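PDB 3FZ0: nucleoside hydrolase, putative from Trypanosoma brucei, which belongs to the nucleoside hydrolase family, with an alpha/beta fold built on a largely parallel sheet and a bound calcium ion. Local coordinates for residues Gly84-Asp89 with Gln251-Phe256; Val128-Ala133 with Thr158-Val163; Asn139-Leu144 with Gly190-Gln195; Thr211-Met216 with Ile340-Asn345; Leu301-Val306 with Gly332-Cys337. The protein carries 2 engineered substitutions. All blocks are in the same frame, centred on the assembly; numbering follows the deposited sequence.

Contact 1 of 5, residues Gly84-Asp89 with Gln251-Phe256; sequences GGFGSD and QRLEAF
Phe-86 and Leu-253 bring their CA atoms to 4.8 Å where a type I turn, Gly-84 to Gly-87, lies against the first turn of helix 251-257. Between the two segments themselves the contact is made by packing and a bridging water, which donates to Phe-86 O and accepts a hydrogen bond from Arg-252 N, 2.7 Å away; a backbone amide at the start of the helix is thereby satisfied through solvent. Leu-253 and Phe-86 run side by side, pointing the same way. Leu-253 CG stands above one face of the ring, offset toward its rim, and the CD2 branch closes to 3.5 Å on Phe-86 CZ. Phe-256 works from the next helical turn: its CG sits beside the backbone N (chi1 -76°), and the ring turns its edge to the loop, with Gly-85 O in the ring plane, 3.2 Å from Phe-256 CD1. Arg-252 contributes only its aliphatic base. CB and CG lie over Phe-86 O and Gly-87 CA, and a bend at chi2 (-59°) leads the guanidinium away, where NE bonds Gly-92 O. Phe-86 also meets Phe-250 edge to face. This is a tight turn docked on a helix near the metal site: the Phe-86 side chain lies about 8 Å from the calcium ion, which Asp-14, Asp-19, Leu-134 and Asp-283 bind.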
# COMPACT_ATOMS: atom_id res chain seq x y z
N GLY B 84 -28.33 -1.32 1.16
CA GLY B 84 -29.68 -1.82 1.38
C GLY B 84 -30.57 -1.06 2.38
O GLY B 84 -31.64 -1.54 2.75
N GLY B 85 -30.12 0.12 2.83
CA GLY B 85 -30.90 0.94 3.77
C GLY B 85 -32.22 1.44 3.21
O GLY B 85 -33.25 1.48 3.90
N PHE B 86 -32.23 1.79 1.94
CA PHE B 86 -33.45 2.21 1.29
C PHE B 86 -34.27 1.06 0.75
O PHE B 86 -35.31 1.30 0.17
CB PHE B 86 -33.13 3.23 0.18
CG PHE B 86 -32.91 4.61 0.71
CD1 PHE B 86 -31.60 5.12 0.87
CD2 PHE B 86 -34.01 5.41 1.10
CE1 PHE B 86 -31.38 6.43 1.39
CE2 PHE B 86 -33.83 6.68 1.62
CZ PHE B 86 -32.50 7.20 1.77
N GLY B 87 -33.80 -0.17 0.92
CA GLY B 87 -34.47 -1.36 0.38
C GLY B 87 -33.72 -2.10 -0.74
O GLY B 87 -32.67 -1.66 -1.22
N SER B 88 -34.25 -3.24 -1.19
CA SER B 88 -33.54 -4.03 -2.19
C SER B 88 -33.27 -3.32 -3.53
O SER B 88 -32.30 -3.66 -4.20
CB SER B 88 -34.21 -5.40 -2.40
OG SER B 88 -35.45 -5.29 -3.07
N ASP B 89 -34.10 -2.33 -3.88
CA ASP B 89 -33.92 -1.57 -5.12
C ASP B 89 -33.37 -0.17 -4.86
O ASP B 89 -33.35 0.67 -5.75
CB ASP B 89 -35.23 -1.52 -5.95
CG ASP B 89 -36.38 -0.68 -5.28
OD1 ASP B 89 -36.22 -0.13 -4.15
OD2 ASP B 89 -37.47 -0.59 -5.90
N GLN B 251 -39.77 4.46 3.19
CA GLN B 251 -40.45 3.53 4.11
C GLN B 251 -39.53 2.46 4.71
O GLN B 251 -39.64 2.12 5.89
CB GLN B 251 -41.73 2.91 3.51
CG GLN B 251 -41.53 1.93 2.34
CD GLN B 251 -42.85 1.47 1.72
OE1 GLN B 251 -43.14 1.74 0.56
NE2 GLN B 251 -43.66 0.77 2.50
N ARG B 252 -38.59 1.95 3.90
CA ARG B 252 -37.65 0.93 4.38
C ARG B 252 -36.62 1.57 5.30
O ARG B 252 -36.47 1.14 6.44
CB ARG B 252 -36.97 0.18 3.21
CG ARG B 252 -37.94 -0.32 2.14
CD ARG B 252 -39.00 -1.27 2.72
NE ARG B 252 -40.12 -1.41 1.81
CZ ARG B 252 -41.05 -2.36 1.87
NH1 ARG B 252 -40.99 -3.30 2.81
NH2 ARG B 252 -42.04 -2.39 0.98
N LEU B 253 -35.94 2.61 4.81
CA LEU B 253 -35.02 3.40 5.62
C LEU B 253 -35.66 3.71 6.97
O LEU B 253 -35.05 3.49 8.02
CB LEU B 253 -34.63 4.71 4.93
CG LEU B 253 -33.56 5.47 5.72
CD1 LEU B 253 -32.27 4.67 5.72
CD2 LEU B 253 -33.28 6.88 5.17
N GLU B 254 -36.90 4.23 6.94
CA GLU B 254 -37.62 4.53 8.17
C GLU B 254 -37.75 3.29 9.10
O GLU B 254 -37.49 3.39 10.30
CB GLU B 254 -38.99 5.15 7.87
CG GLU B 254 -39.64 5.81 9.09
CD GLU B 254 -41.10 6.21 8.87
OE1 GLU B 254 -41.63 6.98 9.70
OE2 GLU B 254 -41.72 5.75 7.89
N ALA B 255 -38.11 2.13 8.56
CA ALA B 255 -38.25 0.93 9.40
C ALA B 255 -36.91 0.43 9.92
O ALA B 255 -36.83 -0.13 10.99
CB ALA B 255 -39.00 -0.18 8.66
N PHE B 256 -35.86 0.66 9.17
CA PHE B 256 -34.55 0.16 9.54
C PHE B 256 -33.90 1.03 10.61
O PHE B 256 -33.23 0.51 11.51
CB PHE B 256 -33.61 0.08 8.32
CG PHE B 256 -33.89 -1.09 7.39
CD1 PHE B 256 -33.85 -0.91 5.99
CD2 PHE B 256 -34.17 -2.37 7.91
CE1 PHE B 256 -34.09 -1.99 5.12
CE2 PHE B 256 -34.43 -3.47 7.05
CZ PHE B 256 -34.38 -3.27 5.64
O HOH W 1 -37.06 2.92 1.90

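Contact 2 of 5, residues Val128-Ala133 with Thr158-Val163; sequences VYQLVA and TIPGIV
Leu-131 and Val-163 form the centre of a parallel pairing in which three backbone bonds alternate between the strands. Leu-131 N reaches Gly-161 O at 2.8 Å, Val-163 N returns to Leu-131 O at 3.0 Å, and Ala-133 N meets Val-163 O at 2.9 Å. Before strand 162-165 begins, the Gln-130 side chain supplies the bond. Gln-130 extends beyond CG (chi2 -179°) and directs NE2 to Pro-160 O at 2.8 Å, in the carbonyl plane and close to the plane of its own amide. Further back, the Ile-159 and Gln-130 side chains cross at about a right angle, Ile-159 CG2 lying 3.5 Å from Gln-130 NE2, while the CD1 end of Ile-159 meets Val-128 CG1. A second shell fixes the rotation of the Gln-130 amide: NE2 also bonds Ala-290 O, and OE1 accepts from Arg-7 NH1, so this buried group is held at both ends. The paired strands belong to a beta-alpha-beta unit completed by helix 138-146. Strand 6-13 continues the sheet beyond 127-133 and strand 203-206 beyond 162-165. Val-132 and Val-163 face helix 282-291, whereas Leu-131 and Ile-162 turn to the other face, against helix 138-146.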
# COMPACT_ATOMS: atom_id res chain seq x y z
N VAL B 128 -24.74 29.50 -16.02
CA VAL B 128 -23.60 28.81 -15.47
C VAL B 128 -23.94 27.33 -15.37
O VAL B 128 -25.05 26.93 -14.95
CB VAL B 128 -23.14 29.44 -14.12
CG1 VAL B 128 -24.07 29.05 -12.96
CG2 VAL B 128 -21.74 29.03 -13.79
N TYR B 129 -22.99 26.50 -15.79
CA TYR B 129 -23.17 25.06 -15.75
C TYR B 129 -22.44 24.50 -14.55
O TYR B 129 -21.32 24.94 -14.25
CB TYR B 129 -22.61 24.43 -17.02
CG TYR B 129 -23.38 24.79 -18.26
CD1 TYR B 129 -23.25 26.05 -18.85
CD2 TYR B 129 -24.21 23.87 -18.88
CE1 TYR B 129 -23.96 26.38 -20.03
CE2 TYR B 129 -24.92 24.19 -20.06
CZ TYR B 129 -24.81 25.44 -20.62
OH TYR B 129 -25.52 25.76 -21.78
N GLN B 130 -23.08 23.55 -13.86
CA GLN B 130 -22.49 22.91 -12.68
C GLN B 130 -22.70 21.40 -12.75
O GLN B 130 -23.73 20.92 -13.28
CB GLN B 130 -23.14 23.45 -11.40
CG GLN B 130 -22.87 24.90 -11.14
CD GLN B 130 -23.49 25.40 -9.86
OE1 GLN B 130 -24.69 25.66 -9.80
NE2 GLN B 130 -22.68 25.56 -8.82
N LEU B 131 -21.72 20.66 -12.24
CA LEU B 131 -21.82 19.22 -12.18
C LEU B 131 -21.89 18.93 -10.71
O LEU B 131 -21.04 19.37 -9.96
CB LEU B 131 -20.58 18.57 -12.79
CG LEU B 131 -20.55 17.07 -13.15
CD1 LEU B 131 -19.23 16.74 -13.77
CD2 LEU B 131 -20.76 16.16 -11.97
N VAL B 132 -22.94 18.22 -10.30
CA VAL B 132 -23.04 17.75 -8.93
C VAL B 132 -23.00 16.24 -8.95
O VAL B 132 -23.80 15.62 -9.63
CB VAL B 132 -24.36 18.21 -8.32
CG1 VAL B 132 -24.41 17.83 -6.80
CG2 VAL B 132 -24.51 19.70 -8.56
N ALA B 133 -22.08 15.64 -8.21
CA ALA B 133 -21.84 14.20 -8.26
C ALA B 133 -22.32 13.60 -6.97
O ALA B 133 -21.81 13.95 -5.89
CB ALA B 133 -20.33 13.90 -8.43
N THR B 158 -16.19 32.53 -9.52
CA THR B 158 -16.86 32.71 -8.24
C THR B 158 -17.73 31.48 -7.90
O THR B 158 -17.83 31.06 -6.73
CB THR B 158 -17.74 33.98 -8.35
OG1 THR B 158 -16.90 35.13 -8.43
CG2 THR B 158 -18.70 34.13 -7.17
N ILE B 159 -18.40 30.93 -8.91
CA ILE B 159 -19.36 29.85 -8.69
C ILE B 159 -18.68 28.54 -9.03
O ILE B 159 -18.11 28.43 -10.12
CB ILE B 159 -20.64 30.02 -9.57
CG1 ILE B 159 -21.36 31.34 -9.24
CG2 ILE B 159 -21.59 28.81 -9.43
CD1 ILE B 159 -22.50 31.69 -10.23
N PRO B 160 -18.72 27.56 -8.10
CA PRO B 160 -18.13 26.24 -8.26
C PRO B 160 -18.71 25.47 -9.41
O PRO B 160 -19.93 25.37 -9.53
CB PRO B 160 -18.52 25.54 -6.95
CG PRO B 160 -18.66 26.64 -5.97
CD PRO B 160 -19.32 27.72 -6.77
N GLY B 161 -17.84 24.94 -10.26
CA GLY B 161 -18.21 24.05 -11.35
C GLY B 161 -18.52 22.62 -10.94
O GLY B 161 -19.26 21.91 -11.63
N ILE B 162 -17.93 22.18 -9.85
CA ILE B 162 -18.19 20.81 -9.39
C ILE B 162 -18.40 20.74 -7.89
O ILE B 162 -17.65 21.28 -7.08
CB ILE B 162 -17.12 19.77 -9.95
CG1 ILE B 162 -17.46 18.33 -9.53
CG2 ILE B 162 -15.69 20.18 -9.57
CD1 ILE B 162 -16.65 17.25 -10.27
N VAL B 163 -19.49 20.12 -7.51
CA VAL B 163 -19.78 19.84 -6.11
C VAL B 163 -19.99 18.35 -5.98
O VAL B 163 -20.72 17.76 -6.75
CB VAL B 163 -21.00 20.61 -5.64
CG1 VAL B 163 -21.17 20.45 -4.18
CG2 VAL B 163 -20.86 22.07 -5.99

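Contact 3 of 5, residues Asn139-Leu144 with Gly190-Gln195; sequences NVALAL and GVVVLQ
Val-192 and Ala-141 make the closest backbone approach of two helices, their CA atoms 5.6 Å apart and the local axes 8.6 Å apart at a crossing angle of 56°. The small alanine leaves a shallow place on helix 138-146, and Val-192 fills it. Its CG1 branch, anti to the backbone N (chi1 168°), comes down on the backbone of Ala-141, 3.8 Å from Ala-141 CA and equally near the carbonyl oxygen, while the methyl of Ala-141 rests against the flank of the same valine. One turn on, Leu-144 CB forms the far wall, 4.0 Å from Val-192 CG1. A second bump lies alongside. Val-193 sends CG2 into the groove that Val-140 and Leu-144 form on one side of their helix, meeting Val-140 CG1 at 3.9 Å and Leu-144 CD1 at 3.8 Å. The two neighbours approach it differently: Val-140 comes in at a slant, whereas Leu-144 lies across it at about a right angle, its CD1 also reaching Val-193 CA. In this alpha/beta fold both helices lie on the same side of the central sheet, and Val-140 and Val-193 each also pack on Ile-162 of strand 162-165. Every side chain that meets across the helices is buried. The packing continues into the assembly, where Leu-74 of the second subunit lies on Val-192. On the side of helix 187-195 turned from this contact, Leu-194 packs instead against Val-304 and Val-306 of strand 296-306.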
# COMPACT_ATOMS: atom_id res chain seq x y z
N ASN B 139 -17.94 7.90 -13.64
CA ASN B 139 -18.29 8.58 -14.87
C ASN B 139 -17.52 9.89 -15.02
O ASN B 139 -17.01 10.21 -16.09
CB ASN B 139 -19.81 8.86 -14.97
CG ASN B 139 -20.63 7.58 -15.05
OD1 ASN B 139 -20.14 6.54 -15.53
ND2 ASN B 139 -21.88 7.64 -14.55
N VAL B 140 -17.45 10.65 -13.95
CA VAL B 140 -16.74 11.93 -14.01
C VAL B 140 -15.24 11.76 -14.36
O VAL B 140 -14.72 12.42 -15.26
CB VAL B 140 -16.92 12.78 -12.72
CG1 VAL B 140 -16.33 14.16 -12.94
CG2 VAL B 140 -18.41 12.90 -12.34
N ALA B 141 -14.58 10.82 -13.68
CA ALA B 141 -13.17 10.56 -13.93
C ALA B 141 -12.97 10.16 -15.36
O ALA B 141 -12.01 10.60 -15.99
CB ALA B 141 -12.67 9.47 -13.01
N LEU B 142 -13.86 9.31 -15.87
CA LEU B 142 -13.73 8.73 -17.21
C LEU B 142 -13.85 9.86 -18.25
O LEU B 142 -13.00 9.97 -19.16
CB LEU B 142 -14.82 7.69 -17.39
CG LEU B 142 -14.65 6.41 -18.18
CD1 LEU B 142 -13.27 5.85 -18.00
CD2 LEU B 142 -15.68 5.42 -17.68
N ALA B 143 -14.86 10.73 -18.06
CA ALA B 143 -15.01 11.92 -18.89
C ALA B 143 -13.78 12.82 -18.80
O ALA B 143 -13.24 13.24 -19.84
CB ALA B 143 -16.25 12.66 -18.52
N LEU B 144 -13.33 13.08 -17.58
CA LEU B 144 -12.10 13.85 -17.37
C LEU B 144 -10.86 13.38 -18.11
O LEU B 144 -10.19 14.21 -18.72
CB LEU B 144 -11.77 14.03 -15.89
CG LEU B 144 -12.48 15.16 -15.16
CD1 LEU B 144 -12.40 14.82 -13.70
CD2 LEU B 144 -11.83 16.52 -15.42
N GLY B 190 -11.70 9.45 -7.51
CA GLY B 190 -11.57 10.61 -6.65
C GLY B 190 -10.24 11.32 -6.82
O GLY B 190 -10.17 12.56 -6.78
N VAL B 191 -9.17 10.55 -6.99
CA VAL B 191 -7.86 11.12 -7.28
C VAL B 191 -7.90 11.91 -8.60
O VAL B 191 -7.35 13.01 -8.66
CB VAL B 191 -6.77 10.05 -7.32
CG1 VAL B 191 -5.50 10.61 -7.94
CG2 VAL B 191 -6.51 9.55 -5.93
N VAL B 192 -8.52 11.35 -9.63
CA VAL B 192 -8.60 11.98 -10.93
C VAL B 192 -9.33 13.33 -10.79
O VAL B 192 -8.88 14.36 -11.31
CB VAL B 192 -9.29 11.05 -11.97
CG1 VAL B 192 -9.65 11.82 -13.25
CG2 VAL B 192 -8.40 9.85 -12.29
N VAL B 193 -10.45 13.33 -10.05
CA VAL B 193 -11.24 14.54 -9.88
C VAL B 193 -10.48 15.63 -9.13
O VAL B 193 -10.40 16.76 -9.61
CB VAL B 193 -12.62 14.23 -9.23
CG1 VAL B 193 -13.26 15.50 -8.74
CG2 VAL B 193 -13.55 13.54 -10.29
N LEU B 194 -9.88 15.28 -7.99
CA LEU B 194 -9.13 16.23 -7.15
C LEU B 194 -7.77 16.67 -7.71
O LEU B 194 -7.33 17.76 -7.43
CB LEU B 194 -9.00 15.70 -5.72
CG LEU B 194 -10.26 15.48 -4.87
CD1 LEU B 194 -9.99 14.56 -3.66
CD2 LEU B 194 -10.87 16.77 -4.35
N GLN B 195 -7.09 15.82 -8.48
CA GLN B 195 -5.80 16.17 -9.11
C GLN B 195 -5.94 16.93 -10.43
O GLN B 195 -4.94 17.41 -10.97
CB GLN B 195 -4.96 14.93 -9.36
CG GLN B 195 -4.45 14.22 -8.11
CD GLN B 195 -3.52 15.09 -7.27
OE1 GLN B 195 -3.84 15.41 -6.12
NE2 GLN B 195 -2.40 15.46 -7.82

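Contact 4 of 5, residues Thr211-Met216 with Ile340-Asn345; sequences TVNSPM and ITKVDN
Lys-342 and Asn-213 lay their side chains across each other at about a right angle, joining the turn after helix 208-212 to the end of strand 337-343. That strand carries a classic beta bulge, Thr-341 and Lys-342 both facing Asp-298, and leads through the N-cap residue Asp-344 into helix 345-356. Asn-213 points its amide at the strand. The lysine chain runs straight until chi4, where a turn to 73° swings the ammonium onto a lone pair of the amide oxygen, in the carbonyl plane, with Lys-342 NZ 3.0 Å from Asn-213 OD1. Solvent extends this link. One water accepts the N-H of Val-343 at 3.0 Å from Val-343 N and lies beside Asn-213 OD1; another accepts a hydrogen bond from Lys-342 NZ. The Asn-345 side chain projects from the first turn of the following helix toward Ser-214 and crosses the Pro-215 side chain at about a right angle, with the CA atoms of Ser-214 and Asn-345 5.2 Å apart. Deeper in, Val-343 packs on helix 282-291, and toward the turn it offers one methyl to the serine: Val-343 CG1 sits 4.0 Å from Ser-214 OG.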
# COMPACT_ATOMS: atom_id res chain seq x y z
N THR B 211 -22.73 16.53 6.47
CA THR B 211 -24.13 16.15 6.21
C THR B 211 -24.79 15.57 7.46
O THR B 211 -25.96 15.83 7.72
CB THR B 211 -24.32 15.26 4.96
OG1 THR B 211 -23.79 13.95 5.21
CG2 THR B 211 -23.60 15.89 3.71
N VAL B 212 -24.03 14.83 8.26
CA VAL B 212 -24.55 14.35 9.54
C VAL B 212 -24.98 15.55 10.42
O VAL B 212 -25.97 15.46 11.19
CB VAL B 212 -23.51 13.49 10.28
CG1 VAL B 212 -23.98 13.16 11.75
CG2 VAL B 212 -23.23 12.22 9.49
N ASN B 213 -24.23 16.65 10.30
CA ASN B 213 -24.46 17.87 11.05
C ASN B 213 -25.64 18.69 10.56
O ASN B 213 -26.04 19.66 11.21
CB ASN B 213 -23.22 18.75 11.00
CG ASN B 213 -23.29 19.89 11.99
OD1 ASN B 213 -23.30 21.07 11.62
ND2 ASN B 213 -23.40 19.54 13.27
N SER B 214 -26.17 18.33 9.40
CA SER B 214 -27.34 19.02 8.82
C SER B 214 -28.42 18.01 8.40
O SER B 214 -28.68 17.83 7.20
CB SER B 214 -26.91 19.87 7.63
OG SER B 214 -28.00 20.60 7.16
N PRO B 215 -29.03 17.32 9.37
CA PRO B 215 -30.01 16.29 9.04
C PRO B 215 -31.42 16.81 9.11
O PRO B 215 -31.67 17.97 9.47
CB PRO B 215 -29.82 15.30 10.19
CG PRO B 215 -29.41 16.17 11.38
CD PRO B 215 -28.85 17.46 10.84
N MET B 216 -32.39 15.95 8.84
CA MET B 216 -33.74 16.30 9.26
C MET B 216 -34.11 15.44 10.47
O MET B 216 -33.61 14.32 10.63
CB MET B 216 -34.76 16.18 8.13
CG MET B 216 -34.95 14.80 7.65
SD MET B 216 -36.16 14.73 6.32
CE MET B 216 -35.84 13.03 5.76
N ILE B 340 -16.18 21.56 3.03
CA ILE B 340 -17.34 22.19 3.65
C ILE B 340 -17.50 21.63 5.09
O ILE B 340 -17.61 20.41 5.26
CB ILE B 340 -18.64 21.91 2.86
CG1 ILE B 340 -18.45 22.11 1.33
CG2 ILE B 340 -19.80 22.70 3.43
CD1 ILE B 340 -18.05 23.53 0.89
N THR B 341 -17.53 22.51 6.10
CA THR B 341 -17.56 22.04 7.49
C THR B 341 -18.82 22.40 8.26
O THR B 341 -19.10 21.78 9.28
CB THR B 341 -16.31 22.44 8.30
OG1 THR B 341 -16.20 23.86 8.32
CG2 THR B 341 -15.01 21.82 7.68
N LYS B 342 -19.55 23.40 7.78
CA LYS B 342 -20.89 23.71 8.26
C LYS B 342 -21.86 24.22 7.19
O LYS B 342 -21.56 25.17 6.47
CB LYS B 342 -20.88 24.68 9.45
CG LYS B 342 -22.26 24.69 10.10
CD LYS B 342 -22.25 25.23 11.48
CE LYS B 342 -23.69 25.21 12.12
NZ LYS B 342 -24.16 23.83 12.49
N VAL B 343 -23.03 23.58 7.14
CA VAL B 343 -24.14 23.98 6.29
C VAL B 343 -25.31 24.50 7.13
O VAL B 343 -25.60 23.97 8.21
CB VAL B 343 -24.59 22.82 5.39
CG1 VAL B 343 -25.94 23.10 4.73
CG2 VAL B 343 -23.53 22.59 4.29
N ASP B 344 -25.97 25.53 6.60
CA ASP B 344 -27.10 26.20 7.26
C ASP B 344 -28.28 25.23 7.29
O ASP B 344 -28.89 24.98 6.26
CB ASP B 344 -27.46 27.44 6.46
CG ASP B 344 -28.49 28.31 7.15
OD1 ASP B 344 -29.43 27.80 7.81
OD2 ASP B 344 -28.37 29.55 7.01
N ASN B 345 -28.55 24.65 8.47
CA ASN B 345 -29.65 23.67 8.62
C ASN B 345 -31.03 24.25 8.27
O ASN B 345 -31.82 23.63 7.60
CB ASN B 345 -29.71 23.05 10.03
CG ASN B 345 -30.61 21.83 10.07
OD1 ASN B 345 -30.43 20.89 9.28
ND2 ASN B 345 -31.62 21.85 10.95
O HOH W 2 -23.65 21.16 8.77
O HOH W 3 -25.86 22.78 10.53

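Contact 5 of 5, residues Leu301-Val306 with Gly332-Cys337; sequences LTYVTV and GRWRNC
Asn-336 pairs its side-chain amide with both backbone groups of Val-304, as a strand neighbour would. OD1 receives Val-304 N at 3.0 Å on a lone pair, and ND2 gives a hydrogen to Val-304 O at 3.1 Å, nearly in its own amide plane. Asn-336 CG lies between the backbone N and the carbonyl carbon (chi1 66°), which brings the amide alongside the Val-304 backbone. Next to it the backbones pair at Thr-302 and Cys-337, Thr-302 N to Cys-337 O at 3.0 Å, with Asn-336 and Cys-337 forming a classic beta bulge opposite Thr-302. Cys-337 CB closes to 3.6 Å on Val-304 CB in this buried part. Tyr-303 is gripped as well: Arg-333 stretches over one face, CG 3.7 Å from the ring centroid in a CH-pi contact, with ring and guanidinium planes almost parallel, while Trp-334 O lies at the ring edge. Met-177 of the third subunit packs on both Tyr-303 and Arg-333. The Leu-301 end is looser and exposed. There the aliphatic part of Arg-335 slants past the leucine, and Arg-335 NH1 bonds Leu-301 O at 2.9 Å, the oxygen lying 20° out of the guanidinium plane. Arg-333 and Arg-335 also salt-bridge Asp-320 and Glu-325, respectively, and Asn-336 ND2 bonds Leu-194 O. Side chains thus appear to supply the bonding beyond the Thr-302/Cys-337 pair: a buried amide, and a guanidinium at the more exposed Leu-301 end.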
# COMPACT_ATOMS: atom_id res chain seq x y z
N LEU B 301 -10.44 25.82 2.78
CA LEU B 301 -9.80 25.62 1.49
C LEU B 301 -8.36 25.16 1.68
O LEU B 301 -7.53 25.87 2.27
CB LEU B 301 -9.88 26.92 0.67
CG LEU B 301 -9.16 27.00 -0.71
CD1 LEU B 301 -9.58 25.88 -1.66
CD2 LEU B 301 -9.32 28.38 -1.38
N THR B 302 -8.04 23.96 1.18
CA THR B 302 -6.67 23.43 1.31
C THR B 302 -6.42 22.36 0.26
O THR B 302 -7.23 22.22 -0.65
CB THR B 302 -6.43 22.87 2.73
OG1 THR B 302 -5.07 22.42 2.84
CG2 THR B 302 -7.39 21.71 3.01
N TYR B 303 -5.33 21.60 0.41
CA TYR B 303 -5.05 20.44 -0.44
C TYR B 303 -5.67 19.16 0.12
O TYR B 303 -5.45 18.82 1.29
CB TYR B 303 -3.55 20.23 -0.60
CG TYR B 303 -3.21 19.02 -1.44
CD1 TYR B 303 -3.32 19.05 -2.85
CD2 TYR B 303 -2.77 17.83 -0.83
CE1 TYR B 303 -3.02 17.94 -3.63
CE2 TYR B 303 -2.46 16.70 -1.61
CZ TYR B 303 -2.59 16.77 -3.00
OH TYR B 303 -2.29 15.67 -3.76
N VAL B 304 -6.42 18.48 -0.73
CA VAL B 304 -7.08 17.23 -0.42
C VAL B 304 -6.78 16.20 -1.51
O VAL B 304 -6.69 16.54 -2.71
CB VAL B 304 -8.60 17.47 -0.29
CG1 VAL B 304 -9.38 16.18 -0.10
CG2 VAL B 304 -8.86 18.42 0.86
N THR B 305 -6.58 14.96 -1.08
CA THR B 305 -6.51 13.83 -2.01
C THR B 305 -7.16 12.57 -1.42
O THR B 305 -7.59 12.58 -0.29
CB THR B 305 -5.07 13.59 -2.52
OG1 THR B 305 -5.13 12.80 -3.70
CG2 THR B 305 -4.21 12.89 -1.50
N VAL B 306 -7.26 11.51 -2.21
CA VAL B 306 -7.78 10.22 -1.71
C VAL B 306 -6.66 9.15 -1.66
O VAL B 306 -5.90 8.99 -2.62
CB VAL B 306 -8.94 9.74 -2.61
CG1 VAL B 306 -9.57 8.46 -2.05
CG2 VAL B 306 -10.00 10.86 -2.79
N GLY B 332 4.51 20.03 -4.45
CA GLY B 332 3.62 19.99 -5.60
C GLY B 332 2.17 19.89 -5.14
O GLY B 332 1.32 19.32 -5.84
N ARG B 333 1.87 20.44 -3.97
CA ARG B 333 0.46 20.66 -3.59
C ARG B 333 0.02 22.08 -3.94
O ARG B 333 0.84 22.96 -4.20
CB ARG B 333 0.22 20.38 -2.11
CG ARG B 333 0.61 18.98 -1.72
CD ARG B 333 0.41 18.75 -0.26
NE ARG B 333 0.87 17.44 0.15
CZ ARG B 333 1.08 17.10 1.41
NH1 ARG B 333 0.86 17.99 2.38
NH2 ARG B 333 1.53 15.88 1.71
N TRP B 334 -1.29 22.27 -3.96
CA TRP B 334 -1.94 23.57 -4.16
C TRP B 334 -3.31 23.44 -3.51
O TRP B 334 -3.73 22.33 -3.19
CB TRP B 334 -2.03 23.94 -5.64
CG TRP B 334 -3.12 23.27 -6.40
CD1 TRP B 334 -4.30 23.83 -6.77
CD2 TRP B 334 -3.15 21.92 -6.91
NE1 TRP B 334 -5.07 22.93 -7.46
CE2 TRP B 334 -4.39 21.75 -7.57
CE3 TRP B 334 -2.24 20.84 -6.89
CZ2 TRP B 334 -4.75 20.56 -8.20
CZ3 TRP B 334 -2.60 19.64 -7.53
CH2 TRP B 334 -3.85 19.52 -8.17
N ARG B 335 -4.00 24.56 -3.28
CA ARG B 335 -5.32 24.52 -2.63
C ARG B 335 -6.40 24.13 -3.63
O ARG B 335 -7.03 25.00 -4.28
CB ARG B 335 -5.64 25.85 -1.96
CG ARG B 335 -4.87 26.07 -0.73
CD ARG B 335 -5.16 27.37 -0.01
NE ARG B 335 -4.01 27.69 0.85
CZ ARG B 335 -3.79 27.16 2.05
NH1 ARG B 335 -4.66 26.29 2.58
NH2 ARG B 335 -2.69 27.51 2.74
N ASN B 336 -6.62 22.83 -3.76
CA ASN B 336 -7.48 22.28 -4.80
C ASN B 336 -8.88 21.94 -4.35
O ASN B 336 -9.69 21.56 -5.19
CB ASN B 336 -6.86 21.02 -5.40
CG ASN B 336 -6.77 19.86 -4.40
OD1 ASN B 336 -6.79 20.07 -3.20
ND2 ASN B 336 -6.64 18.65 -4.92
N CYS B 337 -9.15 22.05 -3.06
CA CYS B 337 -10.42 21.56 -2.53
C CYS B 337 -10.96 22.39 -1.36
O CYS B 337 -10.23 22.70 -0.43
CB CYS B 337 -10.26 20.11 -2.13
SG CYS B 337 -11.69 19.36 -1.34

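In the fold
Contacts 2, 4 and 5 all reach the central mixed sheet, with contacts 4 and 5 on its neighbouring strands 337-343 and 296-306. Contact 3 lies against it: its centre is about 14 Å from that of contact 2 and 15 Å from that of contact 5, and it touches both, so helix 187-195 bridges the parallel part of the sheet and its antiparallel part. Contact 1 stands apart across the chain's centre, about 30 Å from contacts 2 and 3 between centres. Along the chain, contacts 2 and 3 interleave between the segments of contact 1, contact 4 alternates with contact 1, and contact 5 falls between the segments of contact 4, tying sequence-distant parts into one alpha/beta body.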